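Local coordinates for protein endoribonuclease (Porcine reproductive and respiratory syndrome virus, PDB 5DA1) that acts as an endoribonuclease and beta interferon antagonist in functions that depend on dimerization, probably degrading polyuridine runs in viral RNA as the NSP11 part of the replicase polyprotein, at residues 51-56 with 86-91; 142-147 with 217-222; 190-195 with 212-217. All coordinates share one frame; numbering follows the deposited sequence.

Overall arrangement
Contact 1 lies in the N-terminal domain, on the opposite side of the chain's centre from the other two, which belong to the EndoU endoribonuclease domain. Its mostly buried residues meet through an antiparallel strand pair and a proline over a tyrosine ring. Contacts 2 and 3 are partly buried, with centres about 14 Å apart. They share Thr217 and draw on adjacent strands, 206-213 and 217-221, of one antiparallel sheet, contact 3 being nested within the loop that contact 2 closes. Contact 2 brings aliphatic carbon against a predicted catalytic histidine without a cross-segment hydrogen bond; contact 3, more exposed, relies on a lysine ammonium group and backbone carbonyls.

Contact 1: residues 51-56 with 86-91; sequences VASLRP and YLTKFV
Pro56 lays its CD over one face of the Tyr86 ring, 3.9 Å from the centroid and 15° off the ring normal, in a CH-pi contact, the two side chains running side by side. The tyrosine ring is brought against residues 54-56 because its CG stands anti to the carbonyl carbon (chi1 -71°), beside the backbone N. The carbonyl carbon of Arg55 shares the same face, and Leu54 O approaches Tyr86 CE1 obliquely at 3.5 Å. Ser53 OG packs against Tyr86 CB.

Alongside these contacts the two backbones pair, in a register set by Val51 with Thr88 and Ala52 with Leu87. Thr88 N lies in the plane of the Val51 carbonyl, on a lone pair of O (2.9 Å), whereas Val51 N is tilted from the plane of the Thr88 carbonyl (3.1 Å to O). Ser53 N bonds to Tyr86 O (2.8 Å) from above the carbonyl plane. On the face carrying Val51 and Thr88, Val51 CG2 touches the edge of the Phe90 ring, 4.1 Å from CE2. The other face sets Ala52 CB against Leu87 CD1 at 4.0 Å, with Pro5 packed on both residues.

Further out, Thr88 OG1 is hydrogen-bonded to Ser61 OG, and Arg49 makes a cation-pi contact with Phe90. Backbone bonds from Ala52 to Thr39 and from Leu87 to Arg62 carry the pairing onward. The arrangement exemplifies antiparallel pairing inside the mixed beta-sheet of the NSP11 N-terminal domain.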
ATOM      1  N   VAL A  51      -5.132  29.960  -9.712  1.00 56.37           N
ATOM      2  CA  VAL A  51      -6.463  30.158  -9.153  1.00 56.74           C
ATOM      3  C   VAL A  51      -7.444  29.063  -9.546  1.00 56.60           C
ATOM      4  O   VAL A  51      -7.578  28.695 -10.712  1.00 56.14           O
ATOM      5  CB  VAL A  51      -7.055  31.545  -9.486  1.00 56.60           C
ATOM      6  CG1 VAL A  51      -8.147  31.863  -8.508  1.00 58.08           C
ATOM      7  CG2 VAL A  51      -6.011  32.616  -9.388  1.00 56.92           C
ATOM      8  N   ALA A  52      -8.110  28.536  -8.541  1.00 57.09           N
ATOM      9  CA  ALA A  52      -9.142  27.582  -8.777  1.00 58.86           C
ATOM     10  C   ALA A  52     -10.505  28.285  -8.703  1.00 59.94           C
ATOM     11  O   ALA A  52     -10.921  28.755  -7.633  1.00 60.19           O
ATOM     12  CB  ALA A  52      -9.038  26.457  -7.764  1.00 58.79           C
ATOM     13  N   SER A  53     -11.192  28.362  -9.841  1.00 61.06           N
ATOM     14  CA  SER A  53     -12.421  29.143  -9.951  1.00 62.43           C
ATOM     15  C   SER A  53     -13.600  28.200  -9.890  1.00 63.84           C
ATOM     16  O   SER A  53     -13.437  27.003  -9.647  1.00 64.80           O
ATOM     17  CB  SER A  53     -12.453  29.850 -11.287  1.00 62.15           C
ATOM     18  OG  SER A  53     -11.199  29.764 -11.942  1.00 62.59           O
ATOM     19  N   LEU A  54     -14.804  28.712 -10.097  1.00 64.84           N
ATOM     20  CA  LEU A  54     -15.909  27.817 -10.402  1.00 65.07           C
ATOM     21  C   LEU A  54     -16.356  28.077 -11.826  1.00 65.48           C
ATOM     22  O   LEU A  54     -17.120  27.301 -12.390  1.00 64.87           O
ATOM     23  CB  LEU A  54     -17.042  27.902  -9.363  1.00 65.16           C
ATOM     24  CG  LEU A  54     -16.820  27.067  -8.071  1.00 64.64           C
ATOM     25  CD1 LEU A  54     -17.975  27.107  -7.054  1.00 59.36           C
ATOM     26  CD2 LEU A  54     -16.486  25.599  -8.413  1.00 65.02           C
ATOM     27  N   ARG A  55     -15.811  29.153 -12.400  1.00 66.50           N
ATOM     28  CA  ARG A  55     -16.134  29.652 -13.743  1.00 68.06           C
ATOM     29  C   ARG A  55     -14.896  30.373 -14.188  1.00 68.66           C
ATOM     30  O   ARG A  55     -14.224  30.960 -13.350  1.00 69.18           O
ATOM     31  CB  ARG A  55     -17.274  30.689 -13.705  1.00 68.48           C
ATOM     32  CG  ARG A  55     -18.599  30.232 -13.089  1.00 69.62           C
ATOM     33  CD  ARG A  55     -19.415  29.410 -14.078  1.00 71.61           C
ATOM     34  NE  ARG A  55     -20.345  28.527 -13.375  1.00 73.57           N
ATOM     35  CZ  ARG A  55     -21.518  28.116 -13.864  1.00 75.21           C
ATOM     36  NH1 ARG A  55     -21.928  28.514 -15.072  1.00 74.97           N
ATOM     37  NH2 ARG A  55     -22.292  27.310 -13.138  1.00 75.34           N
ATOM     38  N   PRO A  56     -14.611  30.392 -15.499  1.00 69.34           N
ATOM     39  CA  PRO A  56     -13.344  30.932 -15.993  1.00 70.15           C
ATOM     40  C   PRO A  56     -13.111  32.409 -15.697  1.00 71.09           C
ATOM     41  O   PRO A  56     -14.021  33.111 -15.263  1.00 71.25           O
ATOM     42  CB  PRO A  56     -13.435  30.711 -17.510  1.00 69.82           C
ATOM     43  CG  PRO A  56     -14.849  30.670 -17.782  1.00 69.56           C
ATOM     44  CD  PRO A  56     -15.460  29.956 -16.613  1.00 69.47           C
ATOM     45  N   TYR A  86     -12.007  25.260 -12.434  1.00 51.58           N
ATOM     46  CA  TYR A  86     -11.176  25.906 -13.448  1.00 51.38           C
ATOM     47  C   TYR A  86      -9.909  26.284 -12.766  1.00 51.38           C
ATOM     48  O   TYR A  86      -9.883  26.500 -11.548  1.00 50.80           O
ATOM     49  CB  TYR A  86     -11.860  27.152 -14.028  1.00 51.14           C
ATOM     50  CG  TYR A  86     -13.027  26.803 -14.903  1.00 51.71           C
ATOM     51  CD1 TYR A  86     -14.223  26.363 -14.334  1.00 54.03           C
ATOM     52  CD2 TYR A  86     -12.937  26.856 -16.297  1.00 52.62           C
ATOM     53  CE1 TYR A  86     -15.324  26.012 -15.119  1.00 55.13           C
ATOM     54  CE2 TYR A  86     -14.049  26.501 -17.113  1.00 53.89           C
ATOM     55  CZ  TYR A  86     -15.241  26.074 -16.504  1.00 55.61           C
ATOM     56  OH  TYR A  86     -16.368  25.687 -17.230  1.00 56.93           O
ATOM     57  N   LEU A  87      -8.853  26.363 -13.555  1.00 51.98           N
ATOM     58  CA  LEU A  87      -7.534  26.670 -13.037  1.00 53.00           C
ATOM     59  C   LEU A  87      -6.926  27.709 -13.949  1.00 54.09           C
ATOM     60  O   LEU A  87      -6.996  27.567 -15.173  1.00 54.20           O
ATOM     61  CB  LEU A  87      -6.680  25.408 -13.059  1.00 52.30           C
ATOM     62  CG  LEU A  87      -5.906  24.991 -11.824  1.00 50.65           C
ATOM     63  CD1 LEU A  87      -6.821  24.805 -10.648  1.00 47.90           C
ATOM     64  CD2 LEU A  87      -5.211  23.713 -12.149  1.00 48.34           C
ATOM     65  N   THR A  88      -6.332  28.752 -13.380  1.00 55.49           N
ATOM     66  CA  THR A  88      -5.627  29.727 -14.224  1.00 57.01           C
ATOM     67  C   THR A  88      -4.224  30.010 -13.707  1.00 57.59           C
ATOM     68  O   THR A  88      -4.049  30.377 -12.547  1.00 57.24           O
ATOM     69  CB  THR A  88      -6.431  31.056 -14.404  1.00 57.51           C
ATOM     70  OG1 THR A  88      -7.849  30.794 -14.485  1.00 59.20           O
ATOM     71  CG2 THR A  88      -5.988  31.787 -15.667  1.00 57.87           C
ATOM     72  N   LYS A  89      -3.230  29.814 -14.562  1.00 59.12           N
ATOM     73  CA  LYS A  89      -1.863  30.109 -14.181  1.00 61.72           C
ATOM     74  C   LYS A  89      -1.423  31.550 -14.526  1.00 63.57           C
ATOM     75  O   LYS A  89      -1.286  31.891 -15.700  1.00 63.64           O
ATOM     76  CB  LYS A  89      -0.878  29.104 -14.810  1.00 61.86           C
ATOM     77  CG  LYS A  89       0.488  28.965 -14.046  1.00 61.81           C
ATOM     78  CD  LYS A  89       1.666  28.562 -14.959  1.00 63.49           C
ATOM     79  CE  LYS A  89       2.725  27.725 -14.182  1.00 65.74           C
ATOM     80  NZ  LYS A  89       4.169  28.109 -14.415  1.00 64.69           N
ATOM     81  N   PHE A  90      -1.176  32.364 -13.495  1.00 65.51           N
ATOM     82  CA  PHE A  90      -0.539  33.678 -13.644  1.00 67.85           C
ATOM     83  C   PHE A  90       0.955  33.653 -13.361  1.00 69.27           C
ATOM     84  O   PHE A  90       1.394  33.167 -12.327  1.00 70.12           O
ATOM     85  CB  PHE A  90      -1.194  34.687 -12.698  1.00 67.85           C
ATOM     86  CG  PHE A  90      -2.598  35.005 -13.058  1.00 68.69           C
ATOM     87  CD1 PHE A  90      -2.878  35.981 -14.016  1.00 69.06           C
ATOM     88  CD2 PHE A  90      -3.645  34.303 -12.483  1.00 69.72           C
ATOM     89  CE1 PHE A  90      -4.177  36.277 -14.377  1.00 68.78           C
ATOM     90  CE2 PHE A  90      -4.964  34.593 -12.831  1.00 71.05           C
ATOM     91  CZ  PHE A  90      -5.227  35.591 -13.780  1.00 70.65           C
ATOM     92  N   VAL A  91       1.740  34.199 -14.268  1.00 71.23           N
ATOM     93  CA  VAL A  91       3.171  34.327 -14.034  1.00 73.28           C
ATOM     94  C   VAL A  91       3.624  35.763 -14.301  1.00 74.90           C
ATOM     95  O   VAL A  91       3.402  36.312 -15.395  1.00 75.12           O
ATOM     96  CB  VAL A  91       3.954  33.299 -14.862  1.00 73.28           C
ATOM     97  CG1 VAL A  91       5.409  33.746 -15.122  1.00 72.66           C
ATOM     98  CG2 VAL A  91       3.894  31.955 -14.152  1.00 73.57           C
TER

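Contact 2: residues 142-147 with 217-222; sequences GCHHVT and TAYFQL
His144 places CG anti to its carbonyl carbon (chi1 -59°), directing the imidazole at strand 217-221, while Tyr219 holds CG between its backbone N and carbonyl carbon (chi1 61°), which leads the phenol ring away from the loop and presents CB to the histidine. That methylene sits over the centre of the imidazole face, 3.6 Å from the His144 ring centroid, as a CH-pi contact. The two rings themselves are merely oblique neighbours, their planes turned 36° apart.

Ala218 O approaches His144 CD2 obliquely, at 3.5 Å, and Thr217 OG1 lies near the ring plane at the edge, 4.0 Å from His144 NE2. None of these approaches is a hydrogen bond. Two polar atoms have bonds outside the pair: His144 ND1 with Thr177 O and Thr217 OG1 with His129 O. The Thr177 bond helps to fix the rotation of the ring that Tyr219 CB backs.

His144, His129 and Lys173 are the predicted active-site residues of this EndoU domain, with the side chains of His144 and Lys173 about 8 Å apart. The loop holding His144 is tied through its backbone to Ala130 of helix 128-131 and packs on Cys176 of strand 171-178, while Tyr219 pairs with Met211 of strand 206-213.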
ATOM      1  N   GLY A 142      -1.190  -6.796 -14.823  1.00 51.16           N
ATOM      2  CA  GLY A 142      -2.362  -6.135 -15.323  1.00 50.09           C
ATOM      3  C   GLY A 142      -3.293  -5.594 -14.267  1.00 49.81           C
ATOM      4  O   GLY A 142      -4.487  -5.551 -14.485  1.00 50.54           O
ATOM      5  N   CYS A 143      -2.779  -5.163 -13.130  1.00 49.05           N
ATOM      6  CA  CYS A 143      -3.651  -4.514 -12.172  1.00 49.20           C
ATOM      7  C   CYS A 143      -3.215  -3.060 -11.978  1.00 48.19           C
ATOM      8  O   CYS A 143      -2.631  -2.676 -10.953  1.00 48.66           O
ATOM      9  CB  CYS A 143      -3.677  -5.309 -10.884  1.00 49.87           C
ATOM     10  SG  CYS A 143      -2.098  -6.103 -10.525  1.00 54.46           S
ATOM     11  N   HIS A 144      -3.482  -2.256 -12.998  1.00 46.53           N
ATOM     12  CA  HIS A 144      -2.932  -0.931 -13.081  1.00 45.00           C
ATOM     13  C   HIS A 144      -4.016   0.104 -12.843  1.00 44.72           C
ATOM     14  O   HIS A 144      -3.893   1.279 -13.234  1.00 44.78           O
ATOM     15  CB  HIS A 144      -2.307  -0.735 -14.436  1.00 44.37           C
ATOM     16  CG  HIS A 144      -1.226  -1.720 -14.743  1.00 44.29           C
ATOM     17  ND1 HIS A 144       0.012  -1.690 -14.129  1.00 44.13           N
ATOM     18  CD2 HIS A 144      -1.179  -2.735 -15.634  1.00 41.88           C
ATOM     19  CE1 HIS A 144       0.763  -2.664 -14.611  1.00 43.05           C
ATOM     20  NE2 HIS A 144       0.067  -3.302 -15.533  1.00 43.52           N
ATOM     21  N   HIS A 145      -5.092  -0.328 -12.208  1.00 43.44           N
ATOM     22  CA  HIS A 145      -6.138   0.614 -11.939  1.00 43.24           C
ATOM     23  C   HIS A 145      -6.652   0.500 -10.525  1.00 43.33           C
ATOM     24  O   HIS A 145      -6.439  -0.513  -9.839  1.00 43.31           O
ATOM     25  CB  HIS A 145      -7.274   0.474 -12.930  1.00 42.83           C
ATOM     26  CG  HIS A 145      -8.145   1.679 -13.000  1.00 41.86           C
ATOM     27  ND1 HIS A 145      -9.424   1.699 -12.485  1.00 41.27           N
ATOM     28  CD2 HIS A 145      -7.915   2.913 -13.508  1.00 40.92           C
ATOM     29  CE1 HIS A 145      -9.953   2.893 -12.695  1.00 42.14           C
ATOM     30  NE2 HIS A 145      -9.057   3.647 -13.316  1.00 41.12           N
ATOM     31  N   VAL A 146      -7.328   1.553 -10.089  1.00 42.88           N
ATOM     32  CA  VAL A 146      -7.712   1.622  -8.701  1.00 42.45           C
ATOM     33  C   VAL A 146      -8.770   0.566  -8.432  1.00 43.03           C
ATOM     34  O   VAL A 146      -8.951   0.137  -7.300  1.00 44.06           O
ATOM     35  CB  VAL A 146      -8.128   3.037  -8.279  1.00 42.08           C
ATOM     36  CG1 VAL A 146      -9.380   3.480  -9.008  1.00 39.25           C
ATOM     37  CG2 VAL A 146      -8.221   3.126  -6.772  1.00 39.62           C
ATOM     38  N   THR A 147      -9.396   0.084  -9.490  1.00 43.04           N
ATOM     39  CA  THR A 147     -10.416  -0.941  -9.361  1.00 43.03           C
ATOM     40  C   THR A 147      -9.873  -2.369  -9.420  1.00 43.02           C
ATOM     41  O   THR A 147     -10.611  -3.297  -9.177  1.00 43.18           O
ATOM     42  CB  THR A 147     -11.401  -0.779 -10.479  1.00 43.43           C
ATOM     43  OG1 THR A 147     -10.669  -0.471 -11.683  1.00 44.08           O
ATOM     44  CG2 THR A 147     -12.339   0.369 -10.164  1.00 43.32           C
ATOM     45  N   THR A 217      -1.544  -5.580 -22.660  1.00 65.40           N
ATOM     46  CA  THR A 217      -1.477  -4.804 -21.420  1.00 63.15           C
ATOM     47  C   THR A 217      -1.186  -3.318 -21.671  1.00 61.20           C
ATOM     48  O   THR A 217      -1.019  -2.900 -22.810  1.00 60.62           O
ATOM     49  CB  THR A 217      -0.483  -5.445 -20.400  1.00 63.69           C
ATOM     50  OG1 THR A 217      -0.703  -4.894 -19.093  1.00 64.86           O
ATOM     51  CG2 THR A 217       0.994  -5.236 -20.828  1.00 63.45           C
ATOM     52  N   ALA A 218      -1.149  -2.525 -20.604  1.00 58.75           N
ATOM     53  CA  ALA A 218      -1.040  -1.080 -20.723  1.00 56.53           C
ATOM     54  C   ALA A 218      -0.811  -0.497 -19.363  1.00 54.83           C
ATOM     55  O   ALA A 218      -1.571  -0.737 -18.439  1.00 54.98           O
ATOM     56  CB  ALA A 218      -2.303  -0.471 -21.343  1.00 56.47           C
ATOM     57  N   TYR A 219       0.245   0.281 -19.239  1.00 52.86           N
ATOM     58  CA  TYR A 219       0.595   0.808 -17.965  1.00 51.00           C
ATOM     59  C   TYR A 219       1.348   2.109 -18.097  1.00 50.62           C
ATOM     60  O   TYR A 219       2.036   2.351 -19.073  1.00 50.68           O
ATOM     61  CB  TYR A 219       1.398  -0.216 -17.184  1.00 50.86           C
ATOM     62  CG  TYR A 219       2.700  -0.621 -17.832  1.00 49.72           C
ATOM     63  CD1 TYR A 219       3.825   0.160 -17.706  1.00 48.35           C
ATOM     64  CD2 TYR A 219       2.802  -1.816 -18.529  1.00 49.07           C
ATOM     65  CE1 TYR A 219       5.009  -0.225 -18.277  1.00 51.46           C
ATOM     66  CE2 TYR A 219       3.971  -2.207 -19.121  1.00 49.22           C
ATOM     67  CZ  TYR A 219       5.080  -1.424 -18.998  1.00 51.46           C
ATOM     68  OH  TYR A 219       6.270  -1.829 -19.586  1.00 52.52           O
ATOM     69  N   PHE A 220       1.176   2.956 -17.091  1.00 50.12           N
ATOM     70  CA  PHE A 220       1.812   4.248 -17.016  1.00 49.00           C
ATOM     71  C   PHE A 220       3.169   4.107 -16.397  1.00 48.82           C
ATOM     72  O   PHE A 220       3.471   3.111 -15.763  1.00 48.27           O
ATOM     73  CB  PHE A 220       0.953   5.193 -16.173  1.00 48.62           C
ATOM     74  CG  PHE A 220      -0.112   5.884 -16.949  1.00 47.93           C
ATOM     75  CD1 PHE A 220       0.221   6.749 -17.990  1.00 47.28           C
ATOM     76  CD2 PHE A 220      -1.442   5.665 -16.662  1.00 48.73           C
ATOM     77  CE1 PHE A 220      -0.750   7.395 -18.719  1.00 47.50           C
ATOM     78  CE2 PHE A 220      -2.445   6.312 -17.401  1.00 48.79           C
ATOM     79  CZ  PHE A 220      -2.098   7.173 -18.425  1.00 48.37           C
ATOM     80  N   GLN A 221       3.997   5.121 -16.579  1.00 49.48           N
ATOM     81  CA  GLN A 221       5.265   5.166 -15.890  1.00 50.34           C
ATOM     82  C   GLN A 221       5.839   6.571 -15.891  1.00 50.67           C
ATOM     83  O   GLN A 221       5.603   7.322 -16.834  1.00 51.09           O
ATOM     84  CB  GLN A 221       6.228   4.219 -16.552  1.00 50.27           C
ATOM     85  CG  GLN A 221       7.234   3.668 -15.634  1.00 52.00           C
ATOM     86  CD  GLN A 221       7.984   2.578 -16.310  1.00 55.44           C
ATOM     87  OE1 GLN A 221       7.479   1.456 -16.431  1.00 55.69           O
ATOM     88  NE2 GLN A 221       9.193   2.897 -16.806  1.00 56.87           N
ATOM     89  N   LEU A 222       6.587   6.904 -14.834  1.00 51.05           N
ATOM     90  CA  LEU A 222       7.280   8.183 -14.690  1.00 51.77           C
ATOM     91  C   LEU A 222       8.577   8.256 -15.502  1.00 52.96           C
ATOM     92  O   LEU A 222       9.184   7.223 -15.819  1.00 53.37           O
ATOM     93  CB  LEU A 222       7.631   8.443 -13.228  1.00 51.26           C
ATOM     94  CG  LEU A 222       6.529   8.632 -12.201  1.00 50.87           C
ATOM     95  CD1 LEU A 222       7.134   8.767 -10.795  1.00 47.80           C
ATOM     96  CD2 LEU A 222       5.671   9.837 -12.578  1.00 49.83           C
TER

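Contact 3: residues 190-195 with 212-217; sequences LHPETQ and VWKDKT
Lys214, in the beta-hairpin turn between strands 206-213 and 217-221 of the EndoU domain, reaches into the curve of loop 190-195. The hairpin is closed by two backbone bonds, Trp213 N to Thr217 O at 2.9 Å and Thr217 N to Trp213 O at 3.0 Å. Trp213 is set opposite two residues, Lys216 and Thr217, consistent with a classic beta bulge, and a cis peptide bond joins Lys214 to Asp215 within the turn.

The side chain of Lys214 does most of the work. Its CG points opposite the main-chain nitrogen (chi1 177°), and the later torsions fold the chain, which runs past the Pro192 ring in the opposite direction with Lys214 CB 3.6 Å from Pro192 CD. The folded methylenes deliver the ammonium group to the concave side of the loop. There NZ donates to Pro192 O, tilted 27° out of the carbonyl plane, at a modelled 2.5 Å that is too short to be taken literally. It also donates to Glu193 O at 2.7 Å, from well above that carbonyl's plane. A third, weak bond of 3.5 Å links NZ to Thr194 O. Two carbonyls, with a third weakly, face the ammonium group, which would probably favour its charged form. The Glu193 carboxylate may add to this, although OE1 remains 4.6 Å from Lys214 NZ and forms no salt bridge.

At Leu190, Val212 CG1 comes loosely near CA. The far end of the loop leads into strand 197-203, whose Arg197 is joined to Val212 by a backbone hydrogen bond, and Thr194 OG1 bonds to Ser196 O. Beside that junction, Gln195 O approaches Trp213 CA to 3.8 Å.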
ATOM      1  N   LEU A 190      -5.510   2.792 -26.861  1.00 73.27           N
ATOM      2  CA  LEU A 190      -5.524   1.367 -26.597  1.00 74.98           C
ATOM      3  C   LEU A 190      -5.539   0.525 -27.863  1.00 76.65           C
ATOM      4  O   LEU A 190      -5.489  -0.708 -27.803  1.00 76.89           O
ATOM      5  CB  LEU A 190      -6.685   1.015 -25.652  1.00 74.61           C
ATOM      6  CG  LEU A 190      -6.642   1.697 -24.260  1.00 73.67           C
ATOM      7  CD1 LEU A 190      -7.665   1.120 -23.334  1.00 70.50           C
ATOM      8  CD2 LEU A 190      -5.257   1.648 -23.601  1.00 71.85           C
ATOM      9  N   HIS A 191      -5.567   1.195 -29.012  1.00 78.55           N
ATOM     10  CA  HIS A 191      -5.796   0.518 -30.280  1.00 80.13           C
ATOM     11  C   HIS A 191      -4.880   1.067 -31.348  1.00 80.83           C
ATOM     12  O   HIS A 191      -5.299   1.887 -32.174  1.00 80.95           O
ATOM     13  CB  HIS A 191      -7.260   0.666 -30.672  1.00 80.44           C
ATOM     14  CG  HIS A 191      -8.194   0.434 -29.534  1.00 82.52           C
ATOM     15  ND1 HIS A 191      -8.325  -0.796 -28.923  1.00 84.63           N
ATOM     16  CD2 HIS A 191      -9.006   1.282 -28.855  1.00 85.37           C
ATOM     17  CE1 HIS A 191      -9.194  -0.704 -27.928  1.00 86.45           C
ATOM     18  NE2 HIS A 191      -9.623   0.546 -27.866  1.00 87.97           N
ATOM     19  N   PRO A 192      -3.606   0.646 -31.307  1.00 81.59           N
ATOM     20  CA  PRO A 192      -2.622   0.951 -32.354  1.00 82.18           C
ATOM     21  C   PRO A 192      -2.424  -0.235 -33.309  1.00 82.44           C
ATOM     22  O   PRO A 192      -2.928  -1.347 -33.045  1.00 82.48           O
ATOM     23  CB  PRO A 192      -1.339   1.194 -31.557  1.00 82.08           C
ATOM     24  CG  PRO A 192      -1.479   0.270 -30.354  1.00 81.77           C
ATOM     25  CD  PRO A 192      -2.970   0.007 -30.137  1.00 81.57           C
ATOM     26  N   GLU A 193      -1.696   0.009 -34.399  1.00 82.45           N
ATOM     27  CA  GLU A 193      -1.410  -1.041 -35.379  1.00 82.33           C
ATOM     28  C   GLU A 193      -0.159  -1.860 -34.987  1.00 81.04           C
ATOM     29  O   GLU A 193      -0.200  -3.094 -35.022  1.00 80.71           O
ATOM     30  CB  GLU A 193      -1.374  -0.467 -36.830  1.00 83.03           C
ATOM     31  CG  GLU A 193      -0.338  -1.093 -37.846  1.00 85.63           C
ATOM     32  CD  GLU A 193      -0.607  -2.573 -38.297  1.00 88.83           C
ATOM     33  OE1 GLU A 193      -1.580  -3.235 -37.832  1.00 89.12           O
ATOM     34  OE2 GLU A 193       0.190  -3.073 -39.137  1.00 89.55           O
ATOM     35  N   THR A 194       0.921  -1.181 -34.587  1.00 79.64           N
ATOM     36  CA  THR A 194       2.192  -1.856 -34.250  1.00 78.51           C
ATOM     37  C   THR A 194       2.090  -2.824 -33.051  1.00 77.46           C
ATOM     38  O   THR A 194       1.076  -2.846 -32.350  1.00 77.67           O
ATOM     39  CB  THR A 194       3.318  -0.833 -34.016  1.00 78.58           C
ATOM     40  OG1 THR A 194       2.822   0.218 -33.187  1.00 78.83           O
ATOM     41  CG2 THR A 194       3.766  -0.229 -35.329  1.00 78.64           C
ATOM     42  N   GLN A 195       3.126  -3.625 -32.816  1.00 76.03           N
ATOM     43  CA  GLN A 195       3.114  -4.579 -31.679  1.00 74.87           C
ATOM     44  C   GLN A 195       3.128  -3.891 -30.269  1.00 73.47           C
ATOM     45  O   GLN A 195       2.579  -4.412 -29.277  1.00 72.76           O
ATOM     46  CB  GLN A 195       4.242  -5.630 -31.836  1.00 75.03           C
ATOM     47  CG  GLN A 195       3.903  -7.056 -31.321  1.00 75.81           C
ATOM     48  CD  GLN A 195       2.583  -7.673 -31.889  1.00 77.24           C
ATOM     49  OE1 GLN A 195       1.831  -7.042 -32.652  1.00 77.35           O
ATOM     50  NE2 GLN A 195       2.308  -8.919 -31.494  1.00 77.64           N
ATOM     51  N   VAL A 212       1.865   0.672 -24.191  1.00 57.74           N
ATOM     52  CA  VAL A 212       0.752  -0.171 -24.587  1.00 59.54           C
ATOM     53  C   VAL A 212       1.252  -1.380 -25.391  1.00 60.78           C
ATOM     54  O   VAL A 212       2.073  -1.234 -26.299  1.00 61.25           O
ATOM     55  CB  VAL A 212      -0.269   0.603 -25.412  1.00 59.19           C
ATOM     56  CG1 VAL A 212      -1.506  -0.252 -25.630  1.00 59.86           C
ATOM     57  CG2 VAL A 212      -0.641   1.900 -24.723  1.00 59.56           C
ATOM     58  N   TRP A 213       0.777  -2.568 -25.038  1.00 61.93           N
ATOM     59  CA  TRP A 213       1.031  -3.755 -25.825  1.00 63.37           C
ATOM     60  C   TRP A 213      -0.311  -4.311 -26.305  1.00 64.71           C
ATOM     61  O   TRP A 213      -0.987  -5.064 -25.598  1.00 64.31           O
ATOM     62  CB  TRP A 213       1.782  -4.795 -25.014  1.00 62.98           C
ATOM     63  CG  TRP A 213       3.044  -4.302 -24.369  1.00 63.77           C
ATOM     64  CD1 TRP A 213       3.145  -3.512 -23.260  1.00 63.82           C
ATOM     65  CD2 TRP A 213       4.392  -4.610 -24.763  1.00 64.39           C
ATOM     66  NE1 TRP A 213       4.467  -3.296 -22.946  1.00 65.01           N
ATOM     67  CE2 TRP A 213       5.252  -3.960 -23.852  1.00 65.31           C
ATOM     68  CE3 TRP A 213       4.953  -5.362 -25.805  1.00 64.15           C
ATOM     69  CZ2 TRP A 213       6.641  -4.034 -23.955  1.00 66.40           C
ATOM     70  CZ3 TRP A 213       6.321  -5.440 -25.905  1.00 64.19           C
ATOM     71  CH2 TRP A 213       7.155  -4.780 -24.988  1.00 65.78           C
ATOM     72  N   LYS A 214      -0.692  -3.904 -27.513  1.00 66.71           N
ATOM     73  CA  LYS A 214      -1.978  -4.270 -28.122  1.00 68.88           C
ATOM     74  C   LYS A 214      -1.984  -5.772 -28.419  1.00 69.55           C
ATOM     75  O   LYS A 214      -0.984  -6.296 -28.929  1.00 70.24           O
ATOM     76  CB  LYS A 214      -2.161  -3.442 -29.409  1.00 69.10           C
ATOM     77  CG  LYS A 214      -3.419  -3.709 -30.275  1.00 71.89           C
ATOM     78  CD  LYS A 214      -3.233  -4.873 -31.303  1.00 74.86           C
ATOM     79  CE  LYS A 214      -1.977  -4.746 -32.204  1.00 75.25           C
ATOM     80  NZ  LYS A 214      -2.165  -3.734 -33.276  1.00 74.66           N
ATOM     81  N   ASP A 215      -3.052  -6.487 -28.053  1.00 69.79           N
ATOM     82  CA  ASP A 215      -4.072  -6.018 -27.136  1.00 70.06           C
ATOM     83  C   ASP A 215      -3.809  -6.899 -25.922  1.00 69.92           C
ATOM     84  O   ASP A 215      -4.557  -7.849 -25.648  1.00 70.13           O
ATOM     85  CB  ASP A 215      -5.498  -6.289 -27.664  1.00 70.58           C
ATOM     86  CG  ASP A 215      -5.575  -6.409 -29.202  1.00 72.20           C
ATOM     87  OD1 ASP A 215      -4.970  -7.348 -29.770  1.00 74.45           O
ATOM     88  OD2 ASP A 215      -6.258  -5.580 -29.849  1.00 72.22           O
ATOM     89  N   LYS A 216      -2.715  -6.627 -25.219  1.00 69.10           N
ATOM     90  CA  LYS A 216      -2.341  -7.457 -24.082  1.00 68.43           C
ATOM     91  C   LYS A 216      -2.344  -6.649 -22.745  1.00 67.50           C
ATOM     92  O   LYS A 216      -3.102  -6.979 -21.803  1.00 67.69           O
ATOM     93  CB  LYS A 216      -1.020  -8.210 -24.354  1.00 68.96           C
ATOM     94  CG  LYS A 216      -0.805  -8.655 -25.843  1.00 71.40           C
ATOM     95  CD  LYS A 216       0.365  -9.664 -26.013  1.00 74.34           C
ATOM     96  CE  LYS A 216      -0.143 -11.131 -26.053  1.00 75.64           C
ATOM     97  NZ  LYS A 216       0.770 -12.110 -25.356  1.00 75.80           N
ATOM     98  N   THR A 217      -1.544  -5.580 -22.660  1.00 65.40           N
ATOM     99  CA  THR A 217      -1.477  -4.804 -21.420  1.00 63.15           C
ATOM    100  C   THR A 217      -1.186  -3.318 -21.671  1.00 61.20           C
ATOM    101  O   THR A 217      -1.019  -2.900 -22.810  1.00 60.62           O
ATOM    102  CB  THR A 217      -0.483  -5.445 -20.400  1.00 63.69           C
ATOM    103  OG1 THR A 217      -0.703  -4.894 -19.093  1.00 64.86           O
ATOM    104  CG2 THR A 217       0.994  -5.236 -20.828  1.00 63.45           C
TER